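Local structure of membrane-associated protein VP24 (Marburg virus - Musoke, Kenya, 1980, 4OR8) at residues B[109-114]-B[202-207]; B[113-118]-B[172-177]; B[124-129]-B[161-166]. The protein may act as a minor matrix protein of the virion, taking part in nucleocapsid assembly and virion budding, and interacts with the nucleoprotein. All coordinates share one frame; numbering follows the deposited sequence. Where two conformers were deposited one is given.

In the fold
The three contacts join helices 104-115, 127-142 and 161-178 and strand 201-206 of the mixed sheet in this pyramidal protein. Interactions 1 and 2 both draw on helix 104-115, interaction 2 using its end and the residues after it; they share Gly113 and Val114, have centres about 9 Å apart, and meet directly where Leu111 CD2 lies 3.5 Å from Phe175 CE1. Interaction 1 packs the helix against strand 201-206, whereas interaction 2 joins its end to helix 161-178. Interaction 3 uses the start of that same helix, about 15 Å from interaction 2 between centres, against the beginning of helix 127-142. Its centre lies about 21 Å from that of the chain, compared with about 4 Å for interaction 1.

Interaction 1. Residues B[109-114]-B[202-207]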
ATOM      1  N   ARG B 109      -0.569   5.590 -15.594  1.00 18.56           N
ATOM      2  CA  ARG B 109      -0.562   5.573 -17.050  1.00 21.60           C
ATOM      3  C   ARG B 109       0.844   5.287 -17.553  1.00 17.91           C
ATOM      4  O   ARG B 109       1.038   4.478 -18.457  1.00 16.98           O
ATOM      5  CB  ARG B 109      -1.058   6.913 -17.588  1.00 21.09           C
ATOM      6  CG  ARG B 109      -1.310   6.952 -19.083  1.00 22.56           C
ATOM      7  CD  ARG B 109      -1.704   8.361 -19.512  1.00 30.52           C
ATOM      8  NE  ARG B 109      -1.720   8.528 -20.963  1.00 29.19           N
ATOM      9  CZ  ARG B 109      -2.823   8.595 -21.697  1.00 31.31           C
ATOM     10  NH1 ARG B 109      -4.016   8.516 -21.121  1.00 32.63           N
ATOM     11  NH2 ARG B 109      -2.734   8.747 -23.011  1.00 35.53           N
ATOM     12  N   ILE B 110       1.820   5.954 -16.946  1.00 20.70           N
ATOM     13  CA  ILE B 110       3.227   5.747 -17.263  1.00 18.40           C
ATOM     14  C   ILE B 110       3.639   4.310 -16.970  1.00 16.49           C
ATOM     15  O   ILE B 110       4.341   3.677 -17.760  1.00 18.83           O
ATOM     16  CB  ILE B 110       4.116   6.715 -16.456  1.00 19.35           C
ATOM     17  CG1 ILE B 110       3.918   8.149 -16.952  1.00 21.37           C
ATOM     18  CG2 ILE B 110       5.579   6.323 -16.554  1.00 18.94           C
ATOM     19  CD1 ILE B 110       4.745   9.171 -16.209  1.00 21.38           C
ATOM     20  N   LEU B 111       3.185   3.798 -15.833  1.00 19.35           N
ATOM     21  CA  LEU B 111       3.514   2.447 -15.405  1.00 17.20           C
ATOM     22  C   LEU B 111       2.959   1.432 -16.403  1.00 17.94           C
ATOM     23  O   LEU B 111       3.623   0.455 -16.749  1.00 19.65           O
ATOM     24  CB  LEU B 111       2.961   2.202 -13.999  1.00 20.07           C
ATOM     25  CG  LEU B 111       3.535   1.059 -13.161  1.00 23.42           C
ATOM     26  CD1 LEU B 111       3.296   1.334 -11.687  1.00 17.88           C
ATOM     27  CD2 LEU B 111       2.906  -0.265 -13.556  1.00 28.39           C
ATOM     28  N   LEU B 112       1.743   1.679 -16.875  1.00 16.63           N
ATOM     29  CA  LEU B 112       1.120   0.806 -17.862  0.58 16.62           C
ATOM     30  C   LEU B 112       1.886   0.816 -19.179  1.00 19.55           C
ATOM     31  O   LEU B 112       2.014  -0.216 -19.839  1.00 22.95           O
ATOM     32  CB  LEU B 112      -0.341   1.193 -18.088  0.58 15.16           C
ATOM     33  CG  LEU B 112      -1.328   0.585 -17.092  0.58 14.84           C
ATOM     34  CD1 LEU B 112      -2.737   1.073 -17.358  0.58 20.61           C
ATOM     35  CD2 LEU B 112      -1.270  -0.927 -17.173  0.58 18.46           C
ATOM     36  N   GLY B 113       2.398   1.982 -19.558  1.00 20.58           N
ATOM     37  CA  GLY B 113       3.184   2.105 -20.771  1.00 19.32           C
ATOM     38  C   GLY B 113       4.413   1.217 -20.718  1.00 19.41           C
ATOM     39  O   GLY B 113       4.785   0.587 -21.707  1.00 18.20           O
ATOM     40  N   VAL B 114       5.039   1.167 -19.549  1.00 19.07           N
ATOM     41  CA  VAL B 114       6.192   0.307 -19.325  1.00 18.60           C
ATOM     42  C   VAL B 114       5.815  -1.172 -19.423  1.00 19.42           C
ATOM     43  O   VAL B 114       6.526  -1.962 -20.045  1.00 22.78           O
ATOM     44  CB  VAL B 114       6.836   0.598 -17.950  1.00 18.26           C
ATOM     45  CG1 VAL B 114       7.898  -0.439 -17.613  1.00 22.10           C
ATOM     46  CG2 VAL B 114       7.427   1.992 -17.935  1.00 19.13           C
ATOM     47  N   ILE B 202      12.911   5.950 -17.455  1.00 26.33           N
ATOM     48  CA  ILE B 202      11.850   5.712 -16.483  1.00 23.89           C
ATOM     49  C   ILE B 202      12.330   4.800 -15.358  1.00 20.18           C
ATOM     50  O   ILE B 202      12.906   3.744 -15.610  1.00 20.48           O
ATOM     51  CB  ILE B 202      10.614   5.093 -17.154  1.00 22.04           C
ATOM     52  CG1 ILE B 202      10.140   5.977 -18.308  1.00 23.88           C
ATOM     53  CG2 ILE B 202       9.498   4.884 -16.140  1.00 16.41           C
ATOM     54  CD1 ILE B 202       8.951   5.420 -19.054  1.00 30.79           C
ATOM     55  N   ILE B 203      12.091   5.217 -14.117  1.00 20.88           N
ATOM     56  CA  ILE B 203      12.499   4.442 -12.950  1.00 16.13           C
ATOM     57  C   ILE B 203      11.352   4.224 -11.965  1.00 16.75           C
ATOM     58  O   ILE B 203      10.757   5.178 -11.465  1.00 16.99           O
ATOM     59  CB  ILE B 203      13.670   5.113 -12.211  1.00 17.87           C
ATOM     60  CG1 ILE B 203      14.942   5.043 -13.059  1.00 28.44           C
ATOM     61  CG2 ILE B 203      13.903   4.441 -10.870  1.00 17.55           C
ATOM     62  CD1 ILE B 203      15.468   6.387 -13.502  1.00 36.72           C
ATOM     63  N   ILE B 204      11.054   2.960 -11.686  1.00 14.51           N
ATOM     64  CA  ILE B 204      10.006   2.605 -10.735  1.00 14.16           C
ATOM     65  C   ILE B 204      10.602   2.006  -9.465  1.00 13.95           C
ATOM     66  O   ILE B 204      11.255   0.967  -9.508  1.00 20.92           O
ATOM     67  CB  ILE B 204       9.022   1.598 -11.345  1.00 17.36           C
ATOM     68  CG1 ILE B 204       8.408   2.174 -12.620  1.00 16.46           C
ATOM     69  CG2 ILE B 204       7.941   1.225 -10.338  1.00 12.72           C
ATOM     70  CD1 ILE B 204       7.636   1.162 -13.431  1.00 28.79           C
ATOM     71  N   THR B 205      10.366   2.661  -8.337  1.00  9.17           N
ATOM     72  CA  THR B 205      10.935   2.230  -7.067  1.00 10.50           C
ATOM     73  C   THR B 205       9.843   1.917  -6.044  1.00 18.93           C
ATOM     74  O   THR B 205       8.890   2.683  -5.882  1.00 16.64           O
ATOM     75  CB  THR B 205      11.863   3.310  -6.490  1.00 11.38           C
ATOM     76  OG1 THR B 205      12.889   3.615  -7.442  1.00 20.45           O
ATOM     77  CG2 THR B 205      12.501   2.841  -5.196  1.00 13.13           C
ATOM     78  N   ARG B 206       9.978   0.789  -5.357  1.00 15.30           N
ATOM     79  CA  ARG B 206       9.017   0.440  -4.321  1.00 16.14           C
ATOM     80  C   ARG B 206       9.351   1.110  -2.991  1.00 24.01           C
ATOM     81  O   ARG B 206      10.450   0.949  -2.455  1.00 24.06           O
ATOM     82  CB  ARG B 206       8.923  -1.074  -4.136  1.00 15.12           C
ATOM     83  CG  ARG B 206       7.881  -1.478  -3.114  1.00 14.31           C
ATOM     84  CD  ARG B 206       7.708  -2.982  -3.043  1.00 16.26           C
ATOM     85  NE  ARG B 206       6.520  -3.330  -2.267  1.00 20.29           N
ATOM     86  CZ  ARG B 206       6.025  -4.558  -2.164  1.00 19.21           C
ATOM     87  NH1 ARG B 206       6.615  -5.571  -2.787  1.00 19.31           N
ATOM     88  NH2 ARG B 206       4.937  -4.773  -1.438  1.00 21.26           N
ATOM     89  N   VAL B 207       8.395   1.871  -2.472  1.00 14.75           N
ATOM     90  CA  VAL B 207       8.507   2.451  -1.145  1.00 16.16           C
ATOM     91  C   VAL B 207       7.433   1.838  -0.247  1.00 18.05           C
ATOM     92  O   VAL B 207       6.664   0.990  -0.692  1.00 17.08           O
ATOM     93  CB  VAL B 207       8.368   3.986  -1.183  1.00 22.25           C
ATOM     94  CG1 VAL B 207       9.606   4.609  -1.788  1.00 13.07           C
ATOM     95  CG2 VAL B 207       7.119   4.399  -1.963  1.00 18.38           C
TER
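Val114 and Ile202 meet through branches set by their first torsions. In Val114, chi1 of 171° puts CG1 anti to the backbone N and leaves CG2 beside that N; in Ile202, chi1 of -55° places CG1 beside the N, and an extended chi2 carries CD1 onward to the helix. The two side chains run past each other in opposite senses, with Val114 CG2 3.9 Å from Ile202 CD1 and 4.0 Å from Ile202 CG2. That second methyl is shared, since Ile110 CG2 approaches Ile202 CG2 to 4.2 Å one helical turn earlier. Ile204, two residues along on the same face of the strand, extends CD1 across Leu111 at roughly a right angle and ends 4.1 Å from Leu111 CG. Every contact is between aliphatic carbons of buried residues, and no hydrogen bond links the segments. The segment axes approach to 10.2 Å at 107°, which lays the helix across the strand. Strand 201-206 is hydrogen-bonded between strands 192-196 and 210-221; Ile110 and Leu111 also reach Val213 of the latter, while Leu111 touches Phe175 and Met178, so helix 104-115 packs on the mixed sheet and, on an adjoining side, on helix 161-178.

Interaction 2. Residues B[113-118]-B[172-177]; sequences GVALKD and KNFFNK
The Phe174 ring receives the backbone of Ala115 over one face: Ala115 CA stands 3.9 Å from the ring centroid and only 13° from the ring normal, a CH-pi contact centred on the ring. The methyl of the same residue sits nearer the rim, with Ala115 CB 3.5 Å from Phe174 CD2. At the ring edge, near its plane, comes the carboxylate of Asp118, whose OD1 is 3.5 Å from Phe174 CD1; the carboxylate and ring planes are 68° apart. Val114 CG1 approaches obliquely, 3.7 Å from Phe174 CZ. Phe174 reaches this position because CG is anti to its backbone N (chi1 -180°), directing the ring from helix 161-178 toward the end of helix 104-115. A type I beta turn runs from Ala115 to Asp118, with Asp118 N bonded to Ala115 O at 3.0 Å. The turn thus presents a small residue to the ring face and an acid to its edge. Asp118 and Lys177 extend toward each other from opposite directions and form a long salt bridge, 3.6 Å between Asp118 OD2 and Lys177 NZ. The stronger partner of the ammonium group is Glu120, outside the two segments, so Asp118 is probably a secondary partner for its charge. Phe174 further touches Leu111, while Leu116 packs on Leu136 and Leu140 of helix 127-142.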
ATOM      1  N   GLY B 113       2.398   1.982 -19.558  1.00 20.58           N
ATOM      2  CA  GLY B 113       3.184   2.105 -20.771  1.00 19.32           C
ATOM      3  C   GLY B 113       4.413   1.217 -20.718  1.00 19.41           C
ATOM      4  O   GLY B 113       4.785   0.587 -21.707  1.00 18.20           O
ATOM      5  N   VAL B 114       5.039   1.167 -19.549  1.00 19.07           N
ATOM      6  CA  VAL B 114       6.192   0.307 -19.325  1.00 18.60           C
ATOM      7  C   VAL B 114       5.815  -1.172 -19.423  1.00 19.42           C
ATOM      8  O   VAL B 114       6.526  -1.962 -20.045  1.00 22.78           O
ATOM      9  CB  VAL B 114       6.836   0.598 -17.950  1.00 18.26           C
ATOM     10  CG1 VAL B 114       7.898  -0.439 -17.613  1.00 22.10           C
ATOM     11  CG2 VAL B 114       7.427   1.992 -17.935  1.00 19.13           C
ATOM     12  N   ALA B 115       4.688  -1.533 -18.812  1.00 19.70           N
ATOM     13  CA  ALA B 115       4.219  -2.917 -18.777  1.00 17.65           C
ATOM     14  C   ALA B 115       3.978  -3.464 -20.179  1.00 28.56           C
ATOM     15  O   ALA B 115       4.273  -4.624 -20.463  1.00 30.76           O
ATOM     16  CB  ALA B 115       2.953  -3.022 -17.954  1.00 15.46           C
ATOM     17  N   LEU B 116       3.444  -2.623 -21.057  1.00 24.75           N
ATOM     18  CA  LEU B 116       3.198  -3.027 -22.439  1.00 21.73           C
ATOM     19  C   LEU B 116       4.481  -3.365 -23.196  1.00 28.11           C
ATOM     20  O   LEU B 116       4.432  -4.009 -24.245  1.00 34.52           O
ATOM     21  CB  LEU B 116       2.425  -1.944 -23.196  1.00 21.50           C
ATOM     22  CG  LEU B 116       0.898  -2.025 -23.248  1.00 19.84           C
ATOM     23  CD1 LEU B 116       0.300  -2.142 -21.860  1.00 19.56           C
ATOM     24  CD2 LEU B 116       0.344  -0.804 -23.962  1.00 21.36           C
ATOM     25  N   LYS B 117       5.625  -2.927 -22.678  1.00 26.32           N
ATOM     26  CA  LYS B 117       6.891  -3.218 -23.344  1.00 30.76           C
ATOM     27  C   LYS B 117       7.639  -4.357 -22.657  1.00 30.15           C
ATOM     28  O   LYS B 117       8.787  -4.627 -22.997  1.00 33.31           O
ATOM     29  CB  LYS B 117       7.788  -1.977 -23.449  1.00 31.83           C
ATOM     30  CG  LYS B 117       7.175  -0.822 -24.235  1.00 43.93           C
ATOM     31  CD  LYS B 117       6.812  -1.224 -25.660  1.00 52.37           C
ATOM     32  CE  LYS B 117       8.058  -1.537 -26.478  1.00 66.72           C
ATOM     33  NZ  LYS B 117       7.721  -1.977 -27.862  1.00 65.61           N
ATOM     34  N   ASP B 118       6.984  -5.032 -21.711  1.00 33.13           N
ATOM     35  CA  ASP B 118       7.593  -6.170 -21.012  1.00 27.48           C
ATOM     36  C   ASP B 118       8.003  -7.265 -21.998  1.00 37.65           C
ATOM     37  O   ASP B 118       7.224  -7.651 -22.868  1.00 41.36           O
ATOM     38  CB  ASP B 118       6.648  -6.742 -19.944  1.00 33.45           C
ATOM     39  CG  ASP B 118       7.371  -7.645 -18.942  1.00 44.93           C
ATOM     40  OD1 ASP B 118       8.339  -7.172 -18.304  1.00 57.32           O
ATOM     41  OD2 ASP B 118       6.982  -8.824 -18.790  1.00 46.83           O
ATOM     42  N   LYS B 172      -1.001  -8.098 -15.963  1.00 16.42           N
ATOM     43  CA  LYS B 172      -1.161  -8.648 -14.620  1.00 21.06           C
ATOM     44  C   LYS B 172       0.146  -9.285 -14.163  1.00 27.70           C
ATOM     45  O   LYS B 172       0.538  -9.166 -13.000  1.00 26.10           O
ATOM     46  CB  LYS B 172      -2.288  -9.682 -14.579  1.00 20.53           C
ATOM     47  CG  LYS B 172      -3.681  -9.098 -14.736  1.00 31.29           C
ATOM     48  CD  LYS B 172      -4.743 -10.187 -14.825  1.00 32.23           C
ATOM     49  CE  LYS B 172      -4.937 -10.902 -13.496  1.00 36.02           C
ATOM     50  NZ  LYS B 172      -5.510 -10.006 -12.455  1.00 48.97           N
ATOM     51  N   ASN B 173       0.817  -9.955 -15.093  1.00 18.22           N
ATOM     52  CA  ASN B 173       2.096 -10.588 -14.810  1.00 16.52           C
ATOM     53  C   ASN B 173       3.166  -9.567 -14.443  1.00 19.84           C
ATOM     54  O   ASN B 173       3.971  -9.795 -13.539  1.00 19.45           O
ATOM     55  CB  ASN B 173       2.544 -11.433 -16.003  1.00 26.03           C
ATOM     56  CG  ASN B 173       3.919 -12.037 -15.810  1.00 19.95           C
ATOM     57  OD1 ASN B 173       4.895 -11.584 -16.405  1.00 27.84           O
ATOM     58  ND2 ASN B 173       4.004 -13.065 -14.976  1.00 19.89           N
ATOM     59  N   PHE B 174       3.164  -8.436 -15.140  1.00 18.78           N
ATOM     60  CA  PHE B 174       4.120  -7.373 -14.856  1.00 21.71           C
ATOM     61  C   PHE B 174       3.853  -6.746 -13.494  1.00 17.86           C
ATOM     62  O   PHE B 174       4.784  -6.418 -12.764  1.00 24.72           O
ATOM     63  CB  PHE B 174       4.078  -6.299 -15.939  1.00 19.09           C
ATOM     64  CG  PHE B 174       5.049  -5.175 -15.715  1.00 18.24           C
ATOM     65  CD1 PHE B 174       6.368  -5.295 -16.118  1.00 25.49           C
ATOM     66  CD2 PHE B 174       4.643  -3.998 -15.105  1.00 17.79           C
ATOM     67  CE1 PHE B 174       7.264  -4.265 -15.917  1.00 28.68           C
ATOM     68  CE2 PHE B 174       5.534  -2.964 -14.902  1.00 21.73           C
ATOM     69  CZ  PHE B 174       6.848  -3.097 -15.309  1.00 26.24           C
ATOM     70  N   PHE B 175       2.578  -6.570 -13.165  1.00 17.00           N
ATOM     71  CA  PHE B 175       2.195  -6.050 -11.863  1.00 17.28           C
ATOM     72  C   PHE B 175       2.695  -6.990 -10.786  1.00 18.31           C
ATOM     73  O   PHE B 175       3.213  -6.557  -9.759  1.00 17.39           O
ATOM     74  CB  PHE B 175       0.675  -5.924 -11.759  1.00 21.57           C
ATOM     75  CG  PHE B 175       0.106  -4.780 -12.541  1.00 19.47           C
ATOM     76  CD1 PHE B 175       0.910  -3.730 -12.946  1.00 17.45           C
ATOM     77  CD2 PHE B 175      -1.237  -4.753 -12.866  1.00 24.51           C
ATOM     78  CE1 PHE B 175       0.383  -2.675 -13.664  1.00 24.50           C
ATOM     79  CE2 PHE B 175      -1.769  -3.701 -13.582  1.00 29.17           C
ATOM     80  CZ  PHE B 175      -0.957  -2.660 -13.981  1.00 23.01           C
ATOM     81  N   ASN B 176       2.541  -8.284 -11.040  1.00 19.75           N
ATOM     82  CA  ASN B 176       2.951  -9.308 -10.093  1.00 19.38           C
ATOM     83  C   ASN B 176       4.456  -9.331  -9.842  1.00 20.61           C
ATOM     84  O   ASN B 176       4.899  -9.551  -8.713  1.00 19.87           O
ATOM     85  CB  ASN B 176       2.479 -10.684 -10.560  1.00 27.67           C
ATOM     86  CG  ASN B 176       2.935 -11.795  -9.642  1.00 30.86           C
ATOM     87  OD1 ASN B 176       2.296 -12.075  -8.627  1.00 40.66           O
ATOM     88  ND2 ASN B 176       4.048 -12.434  -9.987  1.00 26.42           N
ATOM     89  N   LYS B 177       5.244  -9.114 -10.889  1.00 14.11           N
ATOM     90  CA  LYS B 177       6.690  -9.132 -10.730  1.00 21.39           C
ATOM     91  C   LYS B 177       7.190  -7.845 -10.072  1.00 22.98           C
ATOM     92  O   LYS B 177       8.280  -7.814  -9.502  1.00 29.43           O
ATOM     93  CB  LYS B 177       7.402  -9.411 -12.060  1.00 18.93           C
ATOM     94  CG  LYS B 177       7.256  -8.329 -13.103  1.00 31.53           C
ATOM     95  CD  LYS B 177       7.392  -8.903 -14.509  1.00 47.06           C
ATOM     96  CE  LYS B 177       8.637  -9.762 -14.656  1.00 48.35           C
ATOM     97  NZ  LYS B 177       8.773 -10.305 -16.039  1.00 51.48           N
TER

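Interaction 3. Residues B[124-129]-B[161-166]; sequences SLIPGF and SDMFKI
Met163 is the first residue of 161-166 to meet the other segment, and it does so along its whole side chain. Its CB lies over one face of the Phe129 ring, 3.8 Å from the centroid and 17° off the normal, displaced toward the rim: a CH-pi contact. Bends at chi2 and chi3 then turn the thioether toward the loop before helix 127-142. The sulfur stands obliquely to the same ring, with Met163 SD 4.6 Å from the Phe129 centroid, and also receives a weak but nearly straight hydrogen bond from Ile126 N, 3.7 Å long at 165°. Leu125 CD2 also comes within 3.8 Å of Met163 SD; this methyl lies in the plane of the Phe129 ring, at its edge. Beyond the sulfur, Met163 CE ends 3.7 Å from Ile126 CG2. One turn on, Ile166 continues the apolar surface: its CG2 branch is 3.7 Å from Leu125 CD2, the two side chains passing in opposite senses. At the rim, Ile166 CG2 makes a van der Waals contact with Ser124 OG at 3.6 Å. Phe129 also packs on Leu159, ahead of helix 161-178. Ile126 occupies the N-cap position of helix 127-142, so Met163 meets both the residue at that position and Phe129 in the first turn. The oblique sulfur beside Phe129 is a Met-aromatic contact, used here to join the starts of two helices.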
ATOM      1  N   SER B 124       4.951 -13.611 -27.081  1.00 44.21           N
ATOM      2  CA  SER B 124       3.899 -14.471 -27.618  1.00 46.23           C
ATOM      3  C   SER B 124       2.854 -13.704 -28.428  1.00 38.67           C
ATOM      4  O   SER B 124       1.775 -14.224 -28.717  1.00 37.69           O
ATOM      5  CB  SER B 124       3.215 -15.241 -26.488  1.00 38.49           C
ATOM      6  OG  SER B 124       2.706 -14.353 -25.510  1.00 39.59           O
ATOM      7  N   LEU B 125       3.180 -12.470 -28.792  1.00 31.31           N
ATOM      8  CA  LEU B 125       2.298 -11.659 -29.620  1.00 27.69           C
ATOM      9  C   LEU B 125       2.673 -11.809 -31.085  1.00 28.75           C
ATOM     10  O   LEU B 125       3.849 -11.952 -31.421  1.00 27.35           O
ATOM     11  CB  LEU B 125       2.399 -10.185 -29.230  1.00 32.15           C
ATOM     12  CG  LEU B 125       2.100  -9.807 -27.781  1.00 23.70           C
ATOM     13  CD1 LEU B 125       2.259  -8.308 -27.587  1.00 22.55           C
ATOM     14  CD2 LEU B 125       0.709 -10.259 -27.389  1.00 29.81           C
ATOM     15  N   ILE B 126       1.672 -11.774 -31.956  1.00 24.82           N
ATOM     16  CA  ILE B 126       1.920 -11.741 -33.389  1.00 25.13           C
ATOM     17  C   ILE B 126       2.461 -10.362 -33.762  1.00 24.70           C
ATOM     18  O   ILE B 126       2.033  -9.357 -33.193  1.00 25.15           O
ATOM     19  CB  ILE B 126       0.642 -12.074 -34.186  1.00 30.79           C
ATOM     20  CG1 ILE B 126      -0.537 -11.239 -33.688  1.00 21.98           C
ATOM     21  CG2 ILE B 126       0.312 -13.545 -34.050  1.00 20.46           C
ATOM     22  CD1 ILE B 126      -1.858 -11.639 -34.301  1.00 26.11           C
ATOM     23  N   PRO B 127       3.419 -10.315 -34.707  1.00 30.34           N
ATOM     24  CA  PRO B 127       4.149  -9.098 -35.096  1.00 29.80           C
ATOM     25  C   PRO B 127       3.249  -7.908 -35.415  1.00 29.53           C
ATOM     26  O   PRO B 127       3.576  -6.780 -35.045  1.00 31.18           O
ATOM     27  CB  PRO B 127       4.902  -9.535 -36.352  1.00 31.07           C
ATOM     28  CG  PRO B 127       5.112 -10.990 -36.158  1.00 31.57           C
ATOM     29  CD  PRO B 127       3.876 -11.488 -35.474  1.00 28.26           C
ATOM     30  N   GLY B 128       2.135  -8.158 -36.095  1.00 22.96           N
ATOM     31  CA  GLY B 128       1.194  -7.101 -36.410  1.00 22.34           C
ATOM     32  C   GLY B 128       0.615  -6.461 -35.165  1.00 27.89           C
ATOM     33  O   GLY B 128       0.552  -5.237 -35.058  1.00 26.87           O
ATOM     34  N   PHE B 129       0.195  -7.294 -34.218  1.00 27.52           N
ATOM     35  CA  PHE B 129      -0.363  -6.810 -32.960  1.00 20.29           C
ATOM     36  C   PHE B 129       0.735  -6.253 -32.063  1.00 28.72           C
ATOM     37  O   PHE B 129       0.496  -5.352 -31.256  1.00 27.71           O
ATOM     38  CB  PHE B 129      -1.113  -7.933 -32.246  1.00 31.18           C
ATOM     39  CG  PHE B 129      -1.724  -7.520 -30.938  1.00 26.38           C
ATOM     40  CD1 PHE B 129      -2.755  -6.594 -30.900  1.00 28.10           C
ATOM     41  CD2 PHE B 129      -1.275  -8.067 -29.748  1.00 24.03           C
ATOM     42  CE1 PHE B 129      -3.321  -6.213 -29.696  1.00 26.19           C
ATOM     43  CE2 PHE B 129      -1.840  -7.693 -28.541  1.00 32.83           C
ATOM     44  CZ  PHE B 129      -2.864  -6.762 -28.516  1.00 27.94           C
ATOM     45  N   SER B 161      -9.236 -12.022 -30.076  1.00 20.58           N
ATOM     46  CA  SER B 161      -9.581 -12.295 -28.686  1.00 27.69           C
ATOM     47  C   SER B 161      -8.383 -12.887 -27.945  1.00 27.37           C
ATOM     48  O   SER B 161      -8.117 -12.532 -26.799  1.00 23.58           O
ATOM     49  CB  SER B 161     -10.794 -13.226 -28.590  1.00 25.09           C
ATOM     50  OG  SER B 161     -10.458 -14.548 -28.969  1.00 29.90           O
ATOM     51  N   ASP B 162      -7.661 -13.782 -28.615  1.00 22.10           N
ATOM     52  CA  ASP B 162      -6.438 -14.364 -28.068  1.00 30.03           C
ATOM     53  C   ASP B 162      -5.408 -13.298 -27.698  1.00 32.26           C
ATOM     54  O   ASP B 162      -4.844 -13.322 -26.602  1.00 21.43           O
ATOM     55  CB  ASP B 162      -5.822 -15.344 -29.066  1.00 25.61           C
ATOM     56  CG  ASP B 162      -6.381 -16.743 -28.930  1.00 38.93           C
ATOM     57  OD1 ASP B 162      -7.449 -16.900 -28.301  1.00 50.59           O
ATOM     58  OD2 ASP B 162      -5.749 -17.685 -29.454  1.00 40.15           O
ATOM     59  N   MET B 163      -5.169 -12.368 -28.617  1.00 18.71           N
ATOM     60  CA  MET B 163      -4.209 -11.295 -28.388  1.00 24.91           C
ATOM     61  C   MET B 163      -4.646 -10.353 -27.269  1.00 19.10           C
ATOM     62  O   MET B 163      -3.818  -9.848 -26.514  1.00 27.28           O
ATOM     63  CB  MET B 163      -3.947 -10.524 -29.682  1.00 20.85           C
ATOM     64  CG  MET B 163      -3.138 -11.315 -30.696  1.00 23.60           C
ATOM     65  SD  MET B 163      -1.476 -11.697 -30.101  1.00 27.10           S
ATOM     66  CE  MET B 163      -1.281 -13.378 -30.684  1.00 24.91           C
ATOM     67  N   PHE B 164      -5.949 -10.125 -27.164  1.00 18.20           N
ATOM     68  CA  PHE B 164      -6.501  -9.333 -26.076  1.00 23.35           C
ATOM     69  C   PHE B 164      -6.281 -10.050 -24.747  1.00 22.48           C
ATOM     70  O   PHE B 164      -5.870  -9.442 -23.761  1.00 23.83           O
ATOM     71  CB  PHE B 164      -7.995  -9.094 -26.305  1.00 27.36           C
ATOM     72  CG  PHE B 164      -8.662  -8.315 -25.209  1.00 26.63           C
ATOM     73  CD1 PHE B 164      -9.266  -8.966 -24.145  1.00 25.34           C
ATOM     74  CD2 PHE B 164      -8.692  -6.932 -25.245  1.00 26.81           C
ATOM     75  CE1 PHE B 164      -9.878  -8.250 -23.137  1.00 25.47           C
ATOM     76  CE2 PHE B 164      -9.306  -6.212 -24.241  1.00 26.03           C
ATOM     77  CZ  PHE B 164      -9.899  -6.871 -23.185  1.00 23.20           C
ATOM     78  N   LYS B 165      -6.565 -11.348 -24.734  1.00 22.53           N
ATOM     79  CA  LYS B 165      -6.422 -12.162 -23.536  1.00 22.73           C
ATOM     80  C   LYS B 165      -4.976 -12.156 -23.056  1.00 21.33           C
ATOM     81  O   LYS B 165      -4.701 -11.941 -21.875  1.00 18.67           O
ATOM     82  CB  LYS B 165      -6.861 -13.598 -23.823  1.00 29.09           C
ATOM     83  CG  LYS B 165      -7.788 -14.180 -22.779  1.00 32.94           C
ATOM     84  CD  LYS B 165      -9.229 -13.794 -23.047  1.00 29.32           C
ATOM     85  CE  LYS B 165      -9.779 -14.572 -24.225  1.00 35.82           C
ATOM     86  NZ  LYS B 165      -9.723 -16.041 -23.980  1.00 56.53           N
ATOM     87  N   ILE B 166      -4.058 -12.390 -23.987  1.00 20.76           N
ATOM     88  CA  ILE B 166      -2.634 -12.415 -23.681  1.00 19.66           C
ATOM     89  C   ILE B 166      -2.161 -11.062 -23.162  1.00 19.19           C
ATOM     90  O   ILE B 166      -1.397 -10.984 -22.196  1.00 18.15           O
ATOM     91  CB  ILE B 166      -1.804 -12.828 -24.918  1.00 26.99           C
ATOM     92  CG1 ILE B 166      -2.086 -14.287 -25.276  1.00 22.31           C
ATOM     93  CG2 ILE B 166      -0.316 -12.628 -24.670  1.00 31.78           C
ATOM     94  CD1 ILE B 166      -1.320 -14.777 -26.482  1.00 29.35           C
TER